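Local structure of enoyl-CoA hydratase/isomerase family protein (Mycobacterium tuberculosis, 4FN7) at residues 5-10 with 42-47; 12-17 with 47-52; 78-83 with 223-228; 85-90 with 213-218. The protein probably acts as an enoyl-CoA hydratase or isomerase of the crotonase superfamily, handling acyl-CoA thioesters in lipid metabolism. All coordinates share one frame; numbering follows the deposited sequence.

Overall arrangement
Contacts 1 and 2 adjoin on one mixed sheet: contact 2 pairs its strands 13-18 and 48-52, contact 1 ties edge strand 5-10 to the end of helix 28-44; they share G47. Contact 2 is buried and built on backbone hydrogen bonds between parallel strands, whereas contact 1 is partly exposed and polar, with a tyrosine, an arginine and two waters gathered about one aspartate. Contacts 3 and 4 both use helix 73-90. Contact 4 is a buried, mainly apolar helix pair; contact 3 pairs an apolar side with a watery, charged rim near the C-terminus. From contact 4, L89 packs on L49 and I51 of contact 2, and R88 forms a salt bridge with D42 of contact 1.

Contact 1 (5-10 with 42-47); sequences VSYTRK and DRDDVG
Y7 donates its phenolic OH to D44 OD2 over 2.7 Å, and this short bond is the tight point between strand 5-10 and the end of helix 28-44. The carboxylate oxygen sits at the edge of the tyrosine ring, in its plane, while the hydroxyl reaches OD2 on its anti side, 25° out of the carboxylate plane. With CG anti to the backbone N (chi1 172°), the Y7 ring projects from the strand toward D44, which comes from the opposite direction. V46 CG1 closes the inner side, 3.9 Å from Y7 OH and 4.0 Å from R9 CD.

The outer side is looser. The R9 guanidinium lies over the D44 carboxylate with the two planes only 14° apart, a stacked and offset arrangement rather than a bidentate one. R9 NE is 3.6 Å from D44 OD2, a long salt bridge in which charge attraction acts without an N-H aimed at the oxygen. The bend at chi3 folds the guanidinium across the carboxylate. NH1 instead gives hydrogen bonds to two waters, each of which donates to D44 O, so the backbone at the helix end is reached through solvent. Held by Y7 and faced by R9, the D44 carboxylate would probably remain ionised.

The helix finishes in a Schellman motif, D45 having positive phi, and the chain then turns toward strand 48-52. Strand 5-10 is an outermost strand of the sheet, hydrogen-bonded to strand 13-18 through S6 and T8; Y7 rests on A14 of that strand and on N40 of helix 28-44.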
loop_
_atom_site.group_PDB
_atom_site.type_symbol
_atom_site.label_atom_id
_atom_site.label_comp_id
_atom_site.label_asym_id
_atom_site.label_seq_id
_atom_site.Cartn_x
_atom_site.Cartn_y
_atom_site.Cartn_z
ATOM N N VAL A 5 12.672 12.941 -29.525
ATOM C CA VAL A 5 12.740 13.595 -28.225
ATOM C C VAL A 5 13.340 14.986 -28.346
ATOM O O VAL A 5 14.360 15.176 -29.006
ATOM C CB VAL A 5 13.588 12.786 -27.232
ATOM C CG1 VAL A 5 13.733 13.542 -25.916
ATOM C CG2 VAL A 5 12.969 11.425 -26.995
ATOM N N SER A 6 12.706 15.963 -27.714
ATOM C CA SER A 6 13.290 17.296 -27.639
ATOM C C SER A 6 13.771 17.569 -26.223
ATOM O O SER A 6 13.187 17.084 -25.248
ATOM C CB SER A 6 12.288 18.361 -28.070
ATOM O OG SER A 6 11.220 18.452 -27.149
ATOM N N TYR A 7 14.847 18.341 -26.125
ATOM C CA TYR A 7 15.422 18.747 -24.849
ATOM C C TYR A 7 15.504 20.263 -24.807
ATOM O O TYR A 7 16.079 20.877 -25.702
ATOM C CB TYR A 7 16.820 18.158 -24.676
ATOM C CG TYR A 7 17.528 18.694 -23.458
ATOM C CD1 TYR A 7 17.318 18.126 -22.214
ATOM C CD2 TYR A 7 18.405 19.770 -23.548
ATOM C CE1 TYR A 7 17.951 18.612 -21.092
ATOM C CE2 TYR A 7 19.044 20.263 -22.425
ATOM C CZ TYR A 7 18.813 19.673 -21.199
ATOM O OH TYR A 7 19.432 20.139 -20.066
ATOM N N THR A 8 14.944 20.854 -23.757
ATOM C CA THR A 8 14.937 22.300 -23.596
ATOM C C THR A 8 15.216 22.647 -22.147
ATOM O O THR A 8 14.489 22.229 -21.250
ATOM C CB THR A 8 13.575 22.890 -23.987
ATOM O OG1 THR A 8 13.174 22.369 -25.260
ATOM C CG2 THR A 8 13.649 24.407 -24.056
ATOM N N ARG A 9 16.276 23.406 -21.914
ATOM C CA ARG A 9 16.534 23.903 -20.572
ATOM C C ARG A 9 15.805 25.226 -20.365
ATOM O O ARG A 9 15.924 26.145 -21.176
ATOM C CB ARG A 9 18.035 24.063 -20.312
ATOM C CG ARG A 9 18.342 24.614 -18.922
ATOM C CD ARG A 9 19.800 24.433 -18.522
ATOM N NE ARG A 9 20.721 25.120 -19.421
ATOM C CZ ARG A 9 22.001 25.352 -19.146
ATOM N NH1 ARG A 9 22.515 24.960 -17.988
ATOM N NH2 ARG A 9 22.768 25.984 -20.025
ATOM N N LYS A 10 15.030 25.303 -19.289
ATOM C CA LYS A 10 14.337 26.529 -18.909
ATOM C C LYS A 10 14.670 26.829 -17.458
ATOM O O LYS A 10 14.141 26.185 -16.550
ATOM C CB LYS A 10 12.822 26.364 -19.035
ATOM C CG LYS A 10 12.331 25.804 -20.354
ATOM C CD LYS A 10 10.819 25.629 -20.305
ATOM C CE LYS A 10 10.280 24.980 -21.564
ATOM N NZ LYS A 10 8.809 24.775 -21.468
ATOM N N ASP A 42 22.021 15.960 -17.328
ATOM C CA ASP A 42 23.172 15.720 -16.461
ATOM C C ASP A 42 24.245 16.786 -16.670
ATOM O O ASP A 42 24.764 17.365 -15.710
ATOM C CB ASP A 42 23.787 14.338 -16.715
ATOM C CG ASP A 42 22.925 13.190 -16.201
ATOM O OD1 ASP A 42 21.954 13.421 -15.451
ATOM O OD2 ASP A 42 23.257 12.032 -16.532
ATOM N N ARG A 43 24.585 17.033 -17.932
ATOM C CA ARG A 43 25.623 18.002 -18.247
ATOM C C ARG A 43 25.216 19.408 -17.814
ATOM O O ARG A 43 26.043 20.185 -17.331
ATOM C CB ARG A 43 25.957 17.949 -19.742
ATOM C CG ARG A 43 26.758 16.702 -20.134
ATOM C CD ARG A 43 27.198 16.672 -21.605
ATOM N NE ARG A 43 26.136 16.277 -22.527
ATOM C CZ ARG A 43 25.925 15.044 -22.987
ATOM N NH1 ARG A 43 26.688 14.026 -22.610
ATOM N NH2 ARG A 43 24.925 14.826 -23.827
ATOM N N ASP A 44 23.940 19.736 -17.983
ATOM C CA ASP A 44 23.451 21.064 -17.628
ATOM C C ASP A 44 23.227 21.208 -16.120
ATOM O O ASP A 44 23.021 22.317 -15.627
ATOM C CB ASP A 44 22.172 21.405 -18.400
ATOM C CG ASP A 44 22.433 21.745 -19.856
ATOM O OD1 ASP A 44 23.598 22.008 -20.223
ATOM O OD2 ASP A 44 21.462 21.771 -20.640
ATOM N N ASP A 45 23.277 20.089 -15.397
ATOM C CA ASP A 45 23.127 20.088 -13.939
ATOM C C ASP A 45 21.853 20.813 -13.493
ATOM O O ASP A 45 21.876 21.679 -12.620
ATOM C CB ASP A 45 24.372 20.689 -13.274
ATOM C CG ASP A 45 24.432 20.418 -11.781
ATOM O OD1 ASP A 45 23.775 19.467 -11.311
ATOM O OD2 ASP A 45 25.154 21.155 -11.069
ATOM N N VAL A 46 20.731 20.435 -14.091
ATOM C CA VAL A 46 19.478 21.141 -13.850
ATOM C C VAL A 46 18.892 20.845 -12.470
ATOM O O VAL A 46 19.266 19.872 -11.822
ATOM C CB VAL A 46 18.440 20.814 -14.943
ATOM C CG1 VAL A 46 18.989 21.193 -16.316
ATOM C CG2 VAL A 46 18.048 19.344 -14.892
ATOM N N GLY A 47 17.978 21.697 -12.022
ATOM C CA GLY A 47 17.347 21.521 -10.724
ATOM C C GLY A 47 16.297 20.417 -10.687
ATOM O O GLY A 47 16.067 19.813 -9.644
HETATM O O HOH W 1 21.283 24.269 -15.275
HETATM O O HOH W 2 24.856 24.432 -16.328
#

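Contact 2 (12-17 with 47-52); sequences SIAVIS and GALVIT
I13 lays its CD1 methyl against V50 CG2 at 4.1 Å, two residues further along the strand than its partner A48, whose CB meets I13 CG2. Its CG1 stands between the backbone N and the carbonyl carbon (chi1 70°), and the extended chain beyond carries CD1 across to the valine. V15 repeats the diagonal reach: its CG1 approaches T52 CG2, again two residues past the opposite number on the same face. At the far end S17 OG and T52 OG1 are 2.8 Å apart, a close polar pair beside the valines. On the other face, I16 CB meets I51 CG1 and A14 CB meets L49 CD2.

Beneath these side chains runs a regular parallel ladder. A14 N bonds to A48 O, A14 O takes V50 N, I16 N gives to V50 O over 2.7 Å, and I16 O accepts from T52 N. Strands 13-18 and 48-52, joined through helix 28-44, form a beta-alpha-beta crossover in the crotonase fold, and the two short strand segments run 18° apart. The ladder frays at its start, where S12 O receives weak, bent bonds from both G47 N and A48 N.

Helix 28-44 packs over the face of I16 and L49 through L34, A37, I38 and A41. On the face of I13, V15 and V50 lies helix 184-195, with E189, A192 and R193 against them, while P95 and V97, in and just before the next strand, share backbone hydrogen bonds with L49.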
loop_
_atom_site.group_PDB
_atom_site.type_symbol
_atom_site.label_atom_id
_atom_site.label_comp_id
_atom_site.label_asym_id
_atom_site.label_seq_id
_atom_site.Cartn_x
_atom_site.Cartn_y
_atom_site.Cartn_z
ATOM N N SER A 12 15.608 26.694 -14.012
ATOM C CA SER A 12 15.960 25.651 -13.058
ATOM C C SER A 12 15.610 24.241 -13.531
ATOM O O SER A 12 15.930 23.269 -12.851
ATOM C CB SER A 12 15.306 25.919 -11.699
ATOM O OG SER A 12 13.891 25.880 -11.797
ATOM N N ILE A 13 14.951 24.116 -14.681
ATOM C CA ILE A 13 14.498 22.798 -15.116
ATOM C C ILE A 13 14.882 22.457 -16.551
ATOM O O ILE A 13 15.224 23.331 -17.349
ATOM C CB ILE A 13 12.966 22.633 -14.940
ATOM C CG1 ILE A 13 12.200 23.498 -15.945
ATOM C CG2 ILE A 13 12.565 22.942 -13.505
ATOM C CD1 ILE A 13 10.693 23.293 -15.907
ATOM N N ALA A 14 14.848 21.167 -16.860
ATOM C CA ALA A 14 14.936 20.701 -18.235
ATOM C C ALA A 14 13.605 20.058 -18.589
ATOM O O ALA A 14 13.035 19.321 -17.780
ATOM C CB ALA A 14 16.067 19.699 -18.396
ATOM N N VAL A 15 13.098 20.362 -19.779
ATOM C CA VAL A 15 11.883 19.738 -20.283
ATOM C C VAL A 15 12.246 18.803 -21.422
ATOM O O VAL A 15 12.832 19.219 -22.422
ATOM C CB VAL A 15 10.863 20.779 -20.769
ATOM C CG1 VAL A 15 9.577 20.092 -21.218
ATOM C CG2 VAL A 15 10.580 21.786 -19.662
ATOM N N ILE A 16 11.905 17.532 -21.244
ATOM C CA ILE A 16 12.192 16.485 -22.205
ATOM C C ILE A 16 10.850 16.004 -22.741
ATOM O O ILE A 16 10.007 15.524 -21.985
ATOM C CB ILE A 16 12.949 15.330 -21.512
ATOM C CG1 ILE A 16 14.313 15.819 -20.996
ATOM C CG2 ILE A 16 13.089 14.121 -22.432
ATOM C CD1 ILE A 16 15.097 14.759 -20.220
ATOM N N SER A 17 10.628 16.174 -24.038
ATOM C CA SER A 17 9.328 15.874 -24.623
ATOM C C SER A 17 9.425 14.794 -25.680
ATOM O O SER A 17 10.214 14.901 -26.625
ATOM C CB SER A 17 8.716 17.134 -25.236
ATOM O OG SER A 17 8.285 18.020 -24.225
ATOM N N GLY A 47 17.978 21.697 -12.022
ATOM C CA GLY A 47 17.347 21.521 -10.724
ATOM C C GLY A 47 16.297 20.417 -10.687
ATOM O O GLY A 47 16.067 19.813 -9.644
ATOM N N ALA A 48 15.645 20.175 -11.820
ATOM C CA ALA A 48 14.618 19.143 -11.919
ATOM C C ALA A 48 14.341 18.825 -13.383
ATOM O O ALA A 48 14.673 19.614 -14.270
ATOM C CB ALA A 48 13.342 19.580 -11.214
ATOM N N LEU A 49 13.760 17.650 -13.625
ATOM C CA LEU A 49 13.378 17.229 -14.970
ATOM C C LEU A 49 11.873 17.206 -15.082
ATOM O O LEU A 49 11.186 16.807 -14.139
ATOM C CB LEU A 49 13.827 15.798 -15.271
ATOM C CG LEU A 49 15.246 15.276 -15.145
ATOM C CD1 LEU A 49 15.307 13.898 -15.780
ATOM C CD2 LEU A 49 16.196 16.219 -15.832
ATOM N N VAL A 50 11.381 17.597 -16.246
ATOM C CA VAL A 50 10.012 17.334 -16.648
ATOM C C VAL A 50 10.072 16.483 -17.902
ATOM O O VAL A 50 10.773 16.816 -18.854
ATOM C CB VAL A 50 9.263 18.630 -16.964
ATOM C CG1 VAL A 50 7.887 18.319 -17.550
ATOM C CG2 VAL A 50 9.147 19.489 -15.723
ATOM N N ILE A 51 9.349 15.370 -17.892
ATOM C CA ILE A 51 9.237 14.515 -19.067
ATOM C C ILE A 51 7.783 14.495 -19.522
ATOM O O ILE A 51 6.882 14.215 -18.724
ATOM C CB ILE A 51 9.741 13.081 -18.781
ATOM C CG1 ILE A 51 11.247 13.115 -18.490
ATOM C CG2 ILE A 51 9.445 12.165 -19.962
ATOM C CD1 ILE A 51 11.790 11.826 -17.910
ATOM N N THR A 52 7.556 14.791 -20.798
ATOM C CA THR A 52 6.202 14.852 -21.341
ATOM C C THR A 52 6.039 13.899 -22.513
ATOM O O THR A 52 7.026 13.427 -23.079
ATOM C CB THR A 52 5.846 16.269 -21.865
ATOM O OG1 THR A 52 6.235 16.401 -23.243
ATOM C CG2 THR A 52 6.524 17.365 -21.031
#

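Contact 3 (78-83 with 223-228); sequences MLRGGF and DGIAAE
The segment 78-83 is a regular helical stretch, whereas 223-228 follows on from helix 200-223 and runs into a short, weakly bonded helix at about 225-228. The backbones come nearest at R80 and I225, whose CA atoms are 6.7 Å apart. I225 enters between three side chains of the longer helix. Its CG2 branch approaches L79 CB at 4.3 Å, and its CD1 reaches the F83 ring obliquely, 4.1 Å from F83 CE2, the two side chains crossing at about a right angle. I225 CB also faces R80 CG at 3.9 Å, where the arginine's aliphatic stem slides past in the opposite direction. F83 packs on helix 139-148 as well, and E228 forms a salt bridge with R209 of the second subunit.

Beyond that stem, the bend at chi3 (58°) brings the R80 guanidinium alongside D223, with NH1 near D223 CA. NH1 donates to a water that in turn gives a hydrogen bond to D223 O and accepts one from A226 N. R80 NH1 and D223 OD1 are 4.6 Å apart, beyond a salt bridge, so charge attraction probably adds only modestly to an interface held by isoleucine on its apolar side and water at its rim.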
loop_
_atom_site.group_PDB
_atom_site.type_symbol
_atom_site.label_atom_id
_atom_site.label_comp_id
_atom_site.label_asym_id
_atom_site.label_seq_id
_atom_site.Cartn_x
_atom_site.Cartn_y
_atom_site.Cartn_z
ATOM N N MET A 78 15.499 -4.479 -26.126
ATOM C CA MET A 78 14.525 -3.404 -25.946
ATOM C C MET A 78 13.985 -3.385 -24.521
ATOM O O MET A 78 13.875 -2.321 -23.908
ATOM C CB MET A 78 13.376 -3.514 -26.952
ATOM C CG MET A 78 12.312 -2.446 -26.767
ATOM S SD MET A 78 11.016 -2.541 -28.008
ATOM C CE MET A 78 10.349 -4.169 -27.643
ATOM N N LEU A 79 13.665 -4.559 -23.982
ATOM C CA LEU A 79 13.170 -4.638 -22.616
ATOM C C LEU A 79 14.240 -4.220 -21.616
ATOM O O LEU A 79 13.973 -3.428 -20.720
ATOM C CB LEU A 79 12.642 -6.036 -22.299
ATOM C CG LEU A 79 11.127 -6.192 -22.490
ATOM C CD1 LEU A 79 10.710 -5.827 -23.910
ATOM C CD2 LEU A 79 10.693 -7.602 -22.133
ATOM N N ARG A 80 15.456 -4.728 -21.780
ATOM C CA ARG A 80 16.537 -4.316 -20.882
ATOM C C ARG A 80 16.739 -2.803 -20.914
ATOM O O ARG A 80 16.894 -2.170 -19.874
ATOM C CB ARG A 80 17.849 -5.032 -21.220
ATOM C CG ARG A 80 17.915 -6.474 -20.743
ATOM C CD ARG A 80 19.146 -7.184 -21.296
ATOM N NE ARG A 80 20.385 -6.512 -20.925
ATOM C CZ ARG A 80 21.075 -6.772 -19.817
ATOM N NH1 ARG A 80 20.648 -7.696 -18.965
ATOM N NH2 ARG A 80 22.194 -6.109 -19.562
ATOM N N GLY A 81 16.732 -2.220 -22.110
ATOM C CA GLY A 81 16.937 -0.786 -22.233
ATOM C C GLY A 81 15.835 0.015 -21.566
ATOM O O GLY A 81 16.085 1.056 -20.952
ATOM N N GLY A 82 14.602 -0.470 -21.676
ATOM C CA GLY A 82 13.466 0.217 -21.092
ATOM C C GLY A 82 13.543 0.191 -19.580
ATOM O O GLY A 82 13.321 1.196 -18.904
ATOM N N PHE A 83 13.864 -0.972 -19.035
ATOM C CA PHE A 83 13.943 -1.090 -17.590
ATOM C C PHE A 83 15.184 -0.421 -17.011
ATOM O O PHE A 83 15.152 0.072 -15.888
ATOM C CB PHE A 83 13.797 -2.551 -17.166
ATOM C CG PHE A 83 12.476 -3.139 -17.562
ATOM C CD1 PHE A 83 11.305 -2.453 -17.293
ATOM C CD2 PHE A 83 12.406 -4.339 -18.243
ATOM C CE1 PHE A 83 10.074 -2.972 -17.665
ATOM C CE2 PHE A 83 11.178 -4.864 -18.621
ATOM C CZ PHE A 83 10.014 -4.177 -18.334
ATOM N N ASP A 223 18.771 -8.049 -15.145
ATOM C CA ASP A 223 19.713 -9.147 -15.325
ATOM C C ASP A 223 19.012 -10.420 -15.797
ATOM O O ASP A 223 19.578 -11.204 -16.555
ATOM C CB ASP A 223 20.478 -9.416 -14.026
ATOM C CG ASP A 223 21.392 -8.269 -13.640
ATOM O OD1 ASP A 223 21.744 -7.469 -14.533
ATOM O OD2 ASP A 223 21.763 -8.166 -12.450
ATOM N N GLY A 224 17.769 -10.608 -15.361
ATOM C CA GLY A 224 17.033 -11.826 -15.651
ATOM C C GLY A 224 16.216 -11.844 -16.935
ATOM O O GLY A 224 15.576 -12.852 -17.235
ATOM N N ILE A 225 16.243 -10.758 -17.703
ATOM C CA ILE A 225 15.407 -10.666 -18.897
ATOM C C ILE A 225 15.680 -11.794 -19.885
ATOM O O ILE A 225 14.746 -12.405 -20.406
ATOM C CB ILE A 225 15.562 -9.315 -19.625
ATOM C CG1 ILE A 225 14.912 -8.191 -18.818
ATOM C CG2 ILE A 225 14.923 -9.384 -21.012
ATOM C CD1 ILE A 225 13.425 -8.350 -18.642
ATOM N N ALA A 226 16.953 -12.066 -20.159
ATOM C CA ALA A 226 17.293 -13.116 -21.116
ATOM C C ALA A 226 16.758 -14.473 -20.667
ATOM O O ALA A 226 16.298 -15.269 -21.489
ATOM C CB ALA A 226 18.798 -13.175 -21.340
ATOM N N ALA A 227 16.816 -14.738 -19.366
ATOM C CA ALA A 227 16.297 -15.990 -18.824
ATOM C C ALA A 227 14.783 -16.081 -19.000
ATOM O O ALA A 227 14.239 -17.168 -19.211
ATOM C CB ALA A 227 16.674 -16.140 -17.357
ATOM N N GLU A 228 14.109 -14.937 -18.905
ATOM C CA GLU A 228 12.667 -14.885 -19.120
ATOM C C GLU A 228 12.329 -15.306 -20.544
ATOM O O GLU A 228 11.229 -15.790 -20.814
ATOM C CB GLU A 228 12.112 -13.482 -18.848
ATOM C CG GLU A 228 11.986 -13.111 -17.375
ATOM C CD GLU A 228 10.956 -12.013 -17.143
ATOM O OE1 GLU A 228 9.815 -12.158 -17.636
ATOM O OE2 GLU A 228 11.285 -11.008 -16.471
HETATM O O HOH W 3 19.342 -10.368 -19.338
#

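Contact 4 (85-90 with 213-218); sequences LAYRLL and DALTAI
Y87 presents one ring face to L215, whose CD2 methyl sits 3.9 Å from the ring centroid and 21° off the ring normal, a CH-pi contact. The two side chains cross at about a right angle, and the methyl lies toward the CD1-CE1 side of the ring rather than over its middle. Turned this way, the same ring meets the neighbouring backbone with its edge: L215 O lies in the ring plane, 3.4 Å from Y87 CE1. The edge also touches I218 CG2, which approaches Y87 CD1 at 4.1 Å. A chi1 of -173°, placing CG opposite the backbone N, swings the ring toward the other helix although the CB bond does not point straight at it.

L90, one turn further on, completes the apolar patch. Its CB packs on the same L215 CD2, and its CD1 meets I218 CD1 at 3.6 Å, with those two side chains also at about a right angle. L215 CD2 thus wedges between the tyrosine ring and the leucine.

The helix segments run nearly antiparallel, at 160°, with axes 10.5 Å apart and side chains meeting between them. R219 adds a cation-pi contact to Y87, while R211 bonds to L90 O. Helix 139-148 packs beside both segments, I144 touching A86 and I218 and L147 touching L90; on another side of helix 73-90, L85 and R88 lean on helix 28-44, and L89 reaches strand 48-52.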
loop_
_atom_site.group_PDB
_atom_site.type_symbol
_atom_site.label_atom_id
_atom_site.label_comp_id
_atom_site.label_asym_id
_atom_site.label_seq_id
_atom_site.Cartn_x
_atom_site.Cartn_y
_atom_site.Cartn_z
ATOM N N LEU A 85 16.338 2.399 -18.290
ATOM C CA LEU A 85 15.854 3.774 -18.264
ATOM C C LEU A 85 15.009 4.023 -17.009
ATOM O O LEU A 85 15.151 5.050 -16.344
ATOM C CB LEU A 85 15.044 4.063 -19.528
ATOM C CG LEU A 85 14.542 5.486 -19.708
ATOM C CD1 LEU A 85 15.712 6.459 -19.734
ATOM C CD2 LEU A 85 13.744 5.576 -20.993
ATOM N N ALA A 86 14.134 3.081 -16.677
ATOM C CA ALA A 86 13.349 3.196 -15.456
ATOM C C ALA A 86 14.256 3.274 -14.227
ATOM O O ALA A 86 14.053 4.106 -13.350
ATOM C CB ALA A 86 12.371 2.025 -15.332
ATOM N N TYR A 87 15.260 2.407 -14.173
ATOM C CA TYR A 87 16.209 2.431 -13.070
ATOM C C TYR A 87 16.902 3.799 -12.993
ATOM O O TYR A 87 17.039 4.385 -11.915
ATOM C CB TYR A 87 17.241 1.312 -13.232
ATOM C CG TYR A 87 18.161 1.151 -12.048
ATOM C CD1 TYR A 87 17.965 0.135 -11.122
ATOM C CD2 TYR A 87 19.231 2.023 -11.850
ATOM C CE1 TYR A 87 18.812 -0.015 -10.030
ATOM C CE2 TYR A 87 20.078 1.882 -10.765
ATOM C CZ TYR A 87 19.866 0.865 -9.858
ATOM O OH TYR A 87 20.712 0.742 -8.780
ATOM N N ARG A 88 17.333 4.302 -14.145
ATOM C CA ARG A 88 18.020 5.591 -14.218
ATOM C C ARG A 88 17.155 6.716 -13.663
ATOM O O ARG A 88 17.628 7.567 -12.908
ATOM C CB ARG A 88 18.418 5.905 -15.659
ATOM C CG ARG A 88 19.278 7.145 -15.785
ATOM C CD ARG A 88 19.676 7.409 -17.221
ATOM N NE ARG A 88 20.582 8.557 -17.272
ATOM C CZ ARG A 88 21.056 9.102 -18.386
ATOM N NH1 ARG A 88 20.713 8.625 -19.573
ATOM N NH2 ARG A 88 21.873 10.140 -18.299
ATOM N N LEU A 89 15.876 6.716 -14.017
ATOM C CA LEU A 89 14.987 7.774 -13.566
ATOM C C LEU A 89 14.579 7.636 -12.101
ATOM O O LEU A 89 14.490 8.633 -11.393
ATOM C CB LEU A 89 13.761 7.871 -14.474
ATOM C CG LEU A 89 14.100 8.462 -15.848
ATOM C CD1 LEU A 89 12.959 8.240 -16.826
ATOM C CD2 LEU A 89 14.443 9.950 -15.741
ATOM N N LEU A 90 14.321 6.411 -11.645
ATOM C CA LEU A 90 13.963 6.187 -10.247
ATOM C C LEU A 90 15.109 6.544 -9.309
ATOM O O LEU A 90 14.882 6.878 -8.150
ATOM C CB LEU A 90 13.555 4.730 -10.022
ATOM C CG LEU A 90 12.109 4.373 -10.394
ATOM C CD1 LEU A 90 11.911 2.860 -10.408
ATOM C CD2 LEU A 90 11.100 5.039 -9.470
ATOM N N ASP A 213 15.030 -1.311 -1.979
ATOM C CA ASP A 213 14.692 -2.698 -2.285
ATOM C C ASP A 213 14.138 -2.822 -3.696
ATOM O O ASP A 213 14.433 -3.786 -4.406
ATOM C CB ASP A 213 13.681 -3.253 -1.281
ATOM C CG ASP A 213 14.283 -3.483 0.091
ATOM O OD1 ASP A 213 15.522 -3.387 0.227
ATOM O OD2 ASP A 213 13.514 -3.778 1.029
ATOM N N ALA A 214 13.332 -1.847 -4.102
ATOM C CA ALA A 214 12.778 -1.849 -5.445
ATOM C C ALA A 214 13.885 -1.756 -6.494
ATOM O O ALA A 214 13.869 -2.481 -7.484
ATOM C CB ALA A 214 11.788 -0.719 -5.607
ATOM N N LEU A 215 14.853 -0.872 -6.267
ATOM C CA LEU A 215 15.973 -0.724 -7.193
ATOM C C LEU A 215 16.779 -2.018 -7.308
ATOM O O LEU A 215 17.138 -2.440 -8.405
ATOM C CB LEU A 215 16.863 0.453 -6.779
ATOM C CG LEU A 215 16.236 1.828 -7.024
ATOM C CD1 LEU A 215 17.001 2.946 -6.327
ATOM C CD2 LEU A 215 16.125 2.099 -8.520
ATOM N N THR A 216 17.047 -2.654 -6.175
ATOM C CA THR A 216 17.754 -3.923 -6.179
ATOM C C THR A 216 16.986 -4.964 -6.991
ATOM O O THR A 216 17.568 -5.710 -7.780
ATOM C CB THR A 216 17.955 -4.413 -4.744
ATOM O OG1 THR A 216 18.789 -3.479 -4.048
ATOM C CG2 THR A 216 18.605 -5.793 -4.716
ATOM N N ALA A 217 15.672 -5.002 -6.809
ATOM C CA ALA A 217 14.845 -5.975 -7.515
ATOM C C ALA A 217 14.717 -5.651 -9.008
ATOM O O ALA A 217 14.653 -6.552 -9.845
ATOM C CB ALA A 217 13.481 -6.093 -6.865
ATOM N N ILE A 218 14.680 -4.368 -9.345
ATOM C CA ILE A 218 14.673 -3.963 -10.744
ATOM C C ILE A 218 15.977 -4.380 -11.421
ATOM O O ILE A 218 15.965 -4.904 -12.529
ATOM C CB ILE A 218 14.421 -2.452 -10.881
ATOM C CG1 ILE A 218 12.976 -2.135 -10.485
ATOM C CG2 ILE A 218 14.688 -1.985 -12.300
ATOM C CD1 ILE A 218 12.696 -0.657 -10.259
#